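Local coordinates for protein 5-carboxyvanillate decarboxylase (Sphingomonas paucimobilis, PDB 4L6D) that probably removes the 5-carboxylate from 5-carboxyvanillate to give vanillate, as a manganese-dependent decarboxylase of the amidohydrolase superfamily, at residues M49-R60 with D297-P305; M228-L236 with A279-L287. All coordinates share one frame; numbering follows the deposited sequence.

Contact 1: residues M49-R60 with D297-P305; sequences MIGRLSDVTGER and DYPYQPMAP. With MN (manganese (II) ion), chain I; VNL (4-hydroxy-3-methoxybenzoate), chain J.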
# COMPACT_ATOMS: atom_id res chain seq x y z
N MET A 49 0.06 1.71 28.80
CA MET A 49 1.11 1.63 27.79
C MET A 49 2.45 2.26 28.19
O MET A 49 3.50 1.70 27.88
CB MET A 49 0.61 2.17 26.45
CG MET A 49 1.55 1.89 25.30
SD MET A 49 1.85 0.13 25.00
CE MET A 49 0.38 -0.35 24.10
N ILE A 50 2.44 3.42 28.84
CA ILE A 50 3.72 4.02 29.27
C ILE A 50 4.53 3.05 30.13
O ILE A 50 5.72 2.87 29.92
CB ILE A 50 3.52 5.36 30.01
CG1 ILE A 50 3.14 6.45 29.01
CG2 ILE A 50 4.79 5.75 30.78
CD1 ILE A 50 2.66 7.72 29.64
N GLY A 51 3.86 2.40 31.08
CA GLY A 51 4.54 1.45 31.95
C GLY A 51 5.12 0.27 31.17
O GLY A 51 6.25 -0.14 31.42
N ARG A 52 4.35 -0.26 30.23
CA ARG A 52 4.81 -1.41 29.45
C ARG A 52 5.96 -1.06 28.50
O ARG A 52 6.87 -1.87 28.31
CB ARG A 52 3.62 -2.06 28.73
CG ARG A 52 2.52 -2.45 29.73
CD ARG A 52 1.43 -3.30 29.14
NE ARG A 52 1.98 -4.54 28.61
CZ ARG A 52 1.95 -4.85 27.32
NH1 ARG A 52 1.37 -4.02 26.46
NH2 ARG A 52 2.49 -5.98 26.90
N LEU A 53 5.92 0.14 27.94
CA LEU A 53 7.01 0.63 27.10
C LEU A 53 8.27 0.87 27.92
O LEU A 53 9.39 0.60 27.46
CB LEU A 53 6.59 1.94 26.44
CG LEU A 53 5.59 1.81 25.29
CD1 LEU A 53 4.94 3.16 25.00
CD2 LEU A 53 6.29 1.30 24.04
N SER A 54 8.10 1.39 29.13
CA SER A 54 9.24 1.76 29.97
C SER A 54 9.91 0.52 30.52
O SER A 54 11.12 0.51 30.74
CB SER A 54 8.79 2.65 31.14
OG SER A 54 8.19 3.85 30.68
N ASP A 55 9.13 -0.52 30.77
CA ASP A 55 9.65 -1.73 31.38
C ASP A 55 10.58 -2.51 30.44
O ASP A 55 10.23 -2.80 29.29
CB ASP A 55 8.50 -2.65 31.79
CG ASP A 55 8.98 -4.05 32.07
OD1 ASP A 55 9.78 -4.21 33.02
OD2 ASP A 55 8.56 -4.97 31.35
N VAL A 56 11.75 -2.86 30.95
CA VAL A 56 12.67 -3.70 30.20
C VAL A 56 12.96 -5.02 30.92
O VAL A 56 12.86 -6.11 30.33
CB VAL A 56 13.99 -2.96 29.91
CG1 VAL A 56 15.00 -3.88 29.26
CG2 VAL A 56 13.72 -1.77 28.99
N THR A 57 13.28 -4.92 32.21
CA THR A 57 13.74 -6.07 32.99
C THR A 57 12.67 -6.75 33.85
O THR A 57 12.98 -7.71 34.56
CB THR A 57 14.93 -5.68 33.90
OG1 THR A 57 14.52 -4.65 34.80
CG2 THR A 57 16.10 -5.18 33.06
N GLY A 58 11.43 -6.26 33.80
CA GLY A 58 10.33 -6.85 34.54
C GLY A 58 9.46 -7.76 33.67
O GLY A 58 9.91 -8.84 33.28
N GLU A 59 8.24 -7.32 33.38
CA GLU A 59 7.31 -8.08 32.54
C GLU A 59 7.96 -8.50 31.22
O GLU A 59 7.81 -9.65 30.79
CB GLU A 59 6.04 -7.26 32.27
CG GLU A 59 5.06 -7.90 31.26
CD GLU A 59 3.93 -6.96 30.85
OE1 GLU A 59 3.80 -5.87 31.45
OE2 GLU A 59 3.16 -7.31 29.91
N ARG A 60 8.70 -7.59 30.59
CA ARG A 60 9.25 -7.85 29.27
C ARG A 60 10.21 -9.04 29.31
O ARG A 60 10.12 -9.95 28.49
CB ARG A 60 9.95 -6.61 28.71
CG ARG A 60 10.50 -6.78 27.29
CD ARG A 60 11.43 -5.64 26.91
NE ARG A 60 10.79 -4.33 27.02
CZ ARG A 60 10.40 -3.58 25.99
NH1 ARG A 60 10.59 -3.99 24.73
NH2 ARG A 60 9.84 -2.40 26.22
N ASP A 297 7.00 -6.59 17.58
CA ASP A 297 6.30 -5.32 17.81
C ASP A 297 5.75 -5.22 19.24
O ASP A 297 4.68 -4.65 19.47
CB ASP A 297 5.18 -5.06 16.78
CG ASP A 297 5.24 -3.67 16.19
OD1 ASP A 297 5.85 -2.77 16.81
OD2 ASP A 297 4.67 -3.46 15.09
N TYR A 298 6.48 -5.78 20.21
CA TYR A 298 6.15 -5.64 21.62
C TYR A 298 6.43 -4.19 22.04
O TYR A 298 7.38 -3.59 21.54
CB TYR A 298 7.02 -6.62 22.42
CG TYR A 298 6.74 -6.60 23.90
CD1 TYR A 298 5.77 -7.41 24.45
CD2 TYR A 298 7.44 -5.74 24.75
CE1 TYR A 298 5.50 -7.39 25.81
CE2 TYR A 298 7.18 -5.71 26.10
CZ TYR A 298 6.21 -6.54 26.63
OH TYR A 298 5.92 -6.52 27.97
N PRO A 299 5.63 -3.60 22.95
CA PRO A 299 4.49 -4.15 23.69
C PRO A 299 3.15 -3.94 23.01
O PRO A 299 2.10 -4.20 23.61
CB PRO A 299 4.53 -3.35 24.99
CG PRO A 299 4.99 -1.99 24.56
CD PRO A 299 6.01 -2.27 23.46
N TYR A 300 3.18 -3.48 21.77
CA TYR A 300 1.95 -3.25 21.03
C TYR A 300 1.29 -4.55 20.57
O TYR A 300 0.08 -4.59 20.30
CB TYR A 300 2.22 -2.31 19.86
CG TYR A 300 2.75 -0.95 20.31
CD1 TYR A 300 1.89 -0.00 20.88
CD2 TYR A 300 4.10 -0.62 20.20
CE1 TYR A 300 2.36 1.24 21.32
CE2 TYR A 300 4.58 0.62 20.63
CZ TYR A 300 3.71 1.54 21.18
OH TYR A 300 4.17 2.77 21.60
N GLN A 301 2.08 -5.62 20.48
CA GLN A 301 1.59 -6.97 20.22
C GLN A 301 2.22 -7.93 21.22
O GLN A 301 3.31 -7.66 21.74
CB GLN A 301 1.91 -7.40 18.80
CG GLN A 301 1.21 -6.54 17.77
CD GLN A 301 1.04 -7.21 16.43
OE1 GLN A 301 0.85 -6.54 15.43
NE2 GLN A 301 1.04 -8.54 16.41
N PRO A 302 1.55 -9.05 21.49
CA PRO A 302 2.06 -10.03 22.45
C PRO A 302 3.13 -10.95 21.86
O PRO A 302 3.14 -11.24 20.67
CB PRO A 302 0.82 -10.86 22.79
CG PRO A 302 0.01 -10.81 21.56
CD PRO A 302 0.18 -9.40 21.05
N MET A 303 4.02 -11.43 22.72
CA MET A 303 5.14 -12.25 22.28
C MET A 303 4.77 -13.66 21.83
O MET A 303 5.29 -14.12 20.82
CB MET A 303 6.22 -12.32 23.36
CG MET A 303 6.77 -10.95 23.72
SD MET A 303 8.32 -11.07 24.62
CE MET A 303 8.25 -9.61 25.67
N ALA A 304 3.91 -14.35 22.58
CA ALA A 304 3.67 -15.78 22.30
C ALA A 304 3.22 -16.08 20.87
O ALA A 304 3.80 -16.96 20.23
CB ALA A 304 2.72 -16.42 23.32
N PRO A 305 2.22 -15.35 20.34
CA PRO A 305 1.81 -15.67 18.97
C PRO A 305 2.92 -15.37 17.96
O PRO A 305 3.05 -16.10 16.97
CB PRO A 305 0.60 -14.76 18.71
CG PRO A 305 0.16 -14.29 20.04
CD PRO A 305 1.30 -14.39 21.00
MN MN I . 6.45 -0.89 16.11
C1 VNL J . 1.06 0.80 17.78
CO1 VNL J . 1.52 -0.40 17.22
CO2 VNL J . 1.94 1.88 18.00
CM1 VNL J . 2.87 -0.55 16.88
CM2 VNL J . 3.28 1.76 17.65
OM VNL J . 4.21 2.75 17.83
CZ VNL J . 3.77 0.50 17.08
CC VNL J . -0.38 0.93 18.17
CV VNL J . 3.82 4.02 18.37
O1 VNL J . -1.11 -0.09 18.27
O2 VNL J . -0.82 2.07 18.47
O3 VNL J . 5.12 0.33 17.08
O HOH W 1 6.94 -4.45 29.28
O HOH W 2 1.91 -7.18 24.42
O HOH W 3 7.99 -1.04 17.65
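Met49 and Leu53, one turn apart on helix 49-54, close over Pro299 and Tyr300 in the tightly packed part of this contact. Leu53 CD2 meets Pro299 CG at 3.6 Å, and the Met49 chain, bent at chi2 and chi3, brings CE to 3.6 Å from Tyr300 CD1, while SD approaches the same ring obliquely, a Met-aromatic contact. Tyr298 is enclosed too: Pro299 CB lies over one ring face, Met303 CE over the other, and the ring edge points at the Arg60 guanidinium. In this metal-dependent TIM barrel of the amidohydrolase superfamily, the loop after strand 292-293 carries Asp297, whose OD1 binds manganese at 2.1 Å beside O3 of the vanillate. Tyr300 lays a ring face over the vanillate ring, CD1 to C1 3.3 Å, while its hydroxyl is hydrogen-bonded to Thr77; a serine here would probably leave that face of the ligand uncovered and Met49 CE without its aromatic partner. The Arg52 side is looser and hydrated. Arg52 NH1 donates to Pro299 O (2.9 Å, 153°), Arg52 NE forms a salt bridge with Glu59 OE2 (3.3 Å), and a water links NH2 to Pro299 O. A second water accepts from Tyr298 OH at 2.7 Å and donates to Arg52 O and Asp55 OD2.

Contact 2: residues M228-L236 with A279-L287; sequences MGEAIPFWL and ALRYSIEVL. With VNL (4-hydroxy-3-methoxybenzoate), chain L.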
# COMPACT_ATOMS: atom_id res chain seq x y z
N MET A 228 6.32 -6.63 7.24
CA MET A 228 6.62 -7.33 5.99
C MET A 228 6.98 -6.34 4.88
O MET A 228 6.51 -6.44 3.75
CB MET A 228 5.45 -8.26 5.59
CG MET A 228 5.89 -9.52 4.84
SD MET A 228 7.01 -10.62 5.76
CE MET A 228 5.85 -11.41 6.86
N GLY A 229 7.84 -5.40 5.23
CA GLY A 229 8.36 -4.43 4.29
C GLY A 229 7.35 -3.37 3.88
O GLY A 229 7.50 -2.76 2.82
N GLU A 230 6.33 -3.16 4.73
CA GLU A 230 5.26 -2.20 4.44
C GLU A 230 4.65 -2.45 3.06
O GLU A 230 4.25 -1.52 2.37
CB GLU A 230 5.73 -0.74 4.61
CG GLU A 230 6.50 -0.46 5.91
CD GLU A 230 5.64 -0.55 7.16
OE1 GLU A 230 4.42 -0.79 7.05
OE2 GLU A 230 6.20 -0.39 8.26
N ALA A 231 4.61 -3.73 2.71
CA ALA A 231 4.04 -4.26 1.46
C ALA A 231 4.80 -3.93 0.18
O ALA A 231 4.41 -4.39 -0.89
CB ALA A 231 2.54 -3.91 1.30
N ILE A 232 5.89 -3.17 0.29
CA ILE A 232 6.70 -2.94 -0.90
C ILE A 232 7.14 -4.25 -1.62
O ILE A 232 7.15 -4.30 -2.85
CB ILE A 232 7.87 -1.97 -0.63
CG1 ILE A 232 7.31 -0.58 -0.28
CG2 ILE A 232 8.80 -1.90 -1.84
CD1 ILE A 232 8.33 0.35 0.32
N PRO A 233 7.45 -5.33 -0.86
CA PRO A 233 7.81 -6.56 -1.58
C PRO A 233 6.71 -7.04 -2.54
O PRO A 233 7.01 -7.69 -3.56
CB PRO A 233 7.99 -7.57 -0.45
CG PRO A 233 8.50 -6.73 0.70
CD PRO A 233 7.72 -5.45 0.59
N PHE A 234 5.44 -6.73 -2.25
CA PHE A 234 4.34 -7.20 -3.09
C PHE A 234 4.28 -6.41 -4.38
O PHE A 234 3.82 -6.93 -5.40
CB PHE A 234 3.01 -7.08 -2.33
CG PHE A 234 1.92 -7.98 -2.87
CD1 PHE A 234 2.05 -9.36 -2.76
CD2 PHE A 234 0.77 -7.46 -3.45
CE1 PHE A 234 1.06 -10.21 -3.24
CE2 PHE A 234 -0.24 -8.31 -3.92
CZ PHE A 234 -0.09 -9.68 -3.81
N TRP A 235 4.75 -5.16 -4.33
CA TRP A 235 4.63 -4.22 -5.46
C TRP A 235 5.84 -4.18 -6.41
O TRP A 235 5.87 -3.36 -7.33
CB TRP A 235 4.41 -2.79 -4.96
CG TRP A 235 3.08 -2.49 -4.31
CD1 TRP A 235 2.82 -2.35 -2.97
CD2 TRP A 235 1.84 -2.21 -4.99
NE1 TRP A 235 1.50 -2.03 -2.78
CE2 TRP A 235 0.88 -1.93 -4.00
CE3 TRP A 235 1.46 -2.18 -6.33
CZ2 TRP A 235 -0.44 -1.63 -4.30
CZ3 TRP A 235 0.13 -1.89 -6.64
CH2 TRP A 235 -0.80 -1.61 -5.62
N LEU A 236 6.84 -5.02 -6.18
CA LEU A 236 8.11 -4.91 -6.92
C LEU A 236 7.97 -4.95 -8.44
O LEU A 236 8.60 -4.16 -9.15
CB LEU A 236 9.09 -6.00 -6.48
CG LEU A 236 9.52 -5.95 -5.01
CD1 LEU A 236 10.48 -7.09 -4.70
CD2 LEU A 236 10.14 -4.59 -4.63
N ALA A 279 2.66 -14.78 3.62
CA ALA A 279 3.36 -13.54 3.32
C ALA A 279 4.86 -13.72 3.56
O ALA A 279 5.68 -13.13 2.86
CB ALA A 279 2.82 -12.38 4.17
N LEU A 280 5.20 -14.52 4.57
CA LEU A 280 6.61 -14.79 4.88
C LEU A 280 7.24 -15.55 3.72
O LEU A 280 8.34 -15.19 3.26
CB LEU A 280 6.74 -15.62 6.17
CG LEU A 280 8.14 -16.13 6.50
CD1 LEU A 280 9.10 -14.97 6.69
CD2 LEU A 280 8.12 -17.02 7.75
N ARG A 281 6.56 -16.59 3.25
CA ARG A 281 7.03 -17.38 2.11
C ARG A 281 7.22 -16.52 0.85
O ARG A 281 8.23 -16.65 0.15
CB ARG A 281 6.08 -18.54 1.83
CG ARG A 281 6.35 -19.78 2.66
CD ARG A 281 5.39 -20.93 2.31
NE ARG A 281 4.22 -20.97 3.18
CZ ARG A 281 3.00 -20.59 2.82
NH1 ARG A 281 1.99 -20.66 3.69
NH2 ARG A 281 2.77 -20.15 1.59
N TYR A 282 6.24 -15.66 0.57
CA TYR A 282 6.31 -14.75 -0.57
C TYR A 282 7.55 -13.84 -0.46
O TYR A 282 8.31 -13.65 -1.43
CB TYR A 282 5.03 -13.90 -0.67
CG TYR A 282 5.20 -12.79 -1.70
CD1 TYR A 282 4.90 -13.02 -3.04
CD2 TYR A 282 5.72 -11.55 -1.34
CE1 TYR A 282 5.10 -12.04 -3.99
CE2 TYR A 282 5.94 -10.57 -2.29
CZ TYR A 282 5.64 -10.82 -3.60
OH TYR A 282 5.86 -9.86 -4.56
N SER A 283 7.77 -13.29 0.72
CA SER A 283 8.87 -12.35 0.92
C SER A 283 10.23 -13.01 0.78
O SER A 283 11.14 -12.46 0.14
CB SER A 283 8.75 -11.66 2.29
OG SER A 283 7.53 -10.92 2.31
N ILE A 284 10.37 -14.21 1.34
CA ILE A 284 11.60 -14.98 1.16
C ILE A 284 11.86 -15.26 -0.31
O ILE A 284 12.99 -15.14 -0.78
CB ILE A 284 11.56 -16.28 1.96
CG1 ILE A 284 11.56 -15.98 3.46
CG2 ILE A 284 12.74 -17.20 1.57
CD1 ILE A 284 11.22 -17.19 4.33
N GLU A 285 10.81 -15.60 -1.05
CA GLU A 285 10.95 -15.91 -2.47
C GLU A 285 11.41 -14.74 -3.34
O GLU A 285 12.23 -14.92 -4.25
CB GLU A 285 9.65 -16.49 -3.04
CG GLU A 285 9.76 -16.82 -4.52
CD GLU A 285 8.49 -17.35 -5.13
OE1 GLU A 285 7.52 -17.62 -4.39
OE2 GLU A 285 8.46 -17.50 -6.37
N VAL A 286 10.86 -13.55 -3.09
CA VAL A 286 11.18 -12.39 -3.92
C VAL A 286 12.36 -11.56 -3.41
O VAL A 286 12.99 -10.86 -4.20
CB VAL A 286 9.96 -11.47 -4.19
CG1 VAL A 286 8.81 -12.28 -4.79
CG2 VAL A 286 9.51 -10.76 -2.91
N LEU A 287 12.66 -11.63 -2.12
CA LEU A 287 13.78 -10.86 -1.56
C LEU A 287 15.02 -11.68 -1.27
O LEU A 287 16.13 -11.14 -1.20
CB LEU A 287 13.38 -10.16 -0.26
CG LEU A 287 12.12 -9.30 -0.29
CD1 LEU A 287 11.87 -8.74 1.10
CD2 LEU A 287 12.22 -8.16 -1.32
C1 VNL L . 9.71 -9.50 -10.12
CO1 VNL L . 9.76 -8.21 -9.55
CO2 VNL L . 10.30 -9.77 -11.38
CM1 VNL L . 10.40 -7.15 -10.22
CM2 VNL L . 10.94 -8.74 -12.06
OM VNL L . 11.55 -8.88 -13.29
CZ VNL L . 10.99 -7.39 -11.47
CC VNL L . 9.03 -10.61 -9.39
CV VNL L . 11.59 -10.17 -13.94
O1 VNL L . 9.12 -10.68 -8.13
O2 VNL L . 8.38 -11.43 -10.08
O3 VNL L . 11.54 -6.40 -12.25
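The segment following barrel strand 223-225 packs here against helix 277-287, an outer helix of the TIM barrel, and Pro233 lies at the centre of the join. Its carbonyl oxygen accepts a hydrogen bond from Tyr282 OH at 2.7 Å, with the donor tilted 32° from the carbonyl plane. Tyr282 reaches it because its CG stands anti to the backbone N (chi1 170°), which sends the ring across to the other segment. The ring is held between two neighbours: Val286 CG1 lies over one face, offset toward the rim, and Phe234 CD1 approaches the opposite face, 4.0 Å from Tyr282 CZ, in an edge-to-face pair with planes 56° apart. Beyond this pair, Phe234 meets Phe234 of the second subunit, so the contact borders the dimer interface of this amidohydrolase-fold enzyme. The proline ring itself faces aliphatic groups, with Pro233 CG 3.9 Å from Leu287 CD1. One turn of chain further on, Leu236 CD1 fits against Leu287 CD2 and Val286 CG2. Leu236 and Val286 also line a pocket occupied by a second vanillate, whose O1 lies 3.7 Å from Val286 CG1. At the other end, Met228, bent at chi2 and chi3, sets CG 3.3 Å from Ser283 OG and CE against Ala279 CB and Leu280. Ser283 OG turns back along its own helix to Ala279 O (2.9 Å), a carbonyl that also accepts from Ser283 N on the opposite face of its plane, and the buried hydroxyl thereby gains a polar partner beside the thioether.

From the N terminus, strand 5-11 opens the parallel barrel and the chain soon reaches residues 49-60, the first half of contact 1. Its partner, 297-305, comes 237 residues later, after the eighth strand, so contact 1 closes a long loop that ties the region following the first strand to the region following the last. Contact 2 lies wholly within that loop and closes a short one, joining 228-236, beyond strand 223-225, to helix 277-287 after strand 267-270. The two are nested and do not cross. The centres of contact 1 and contact 2 are about 27 Å apart and the two do not touch; each also meets the second subunit.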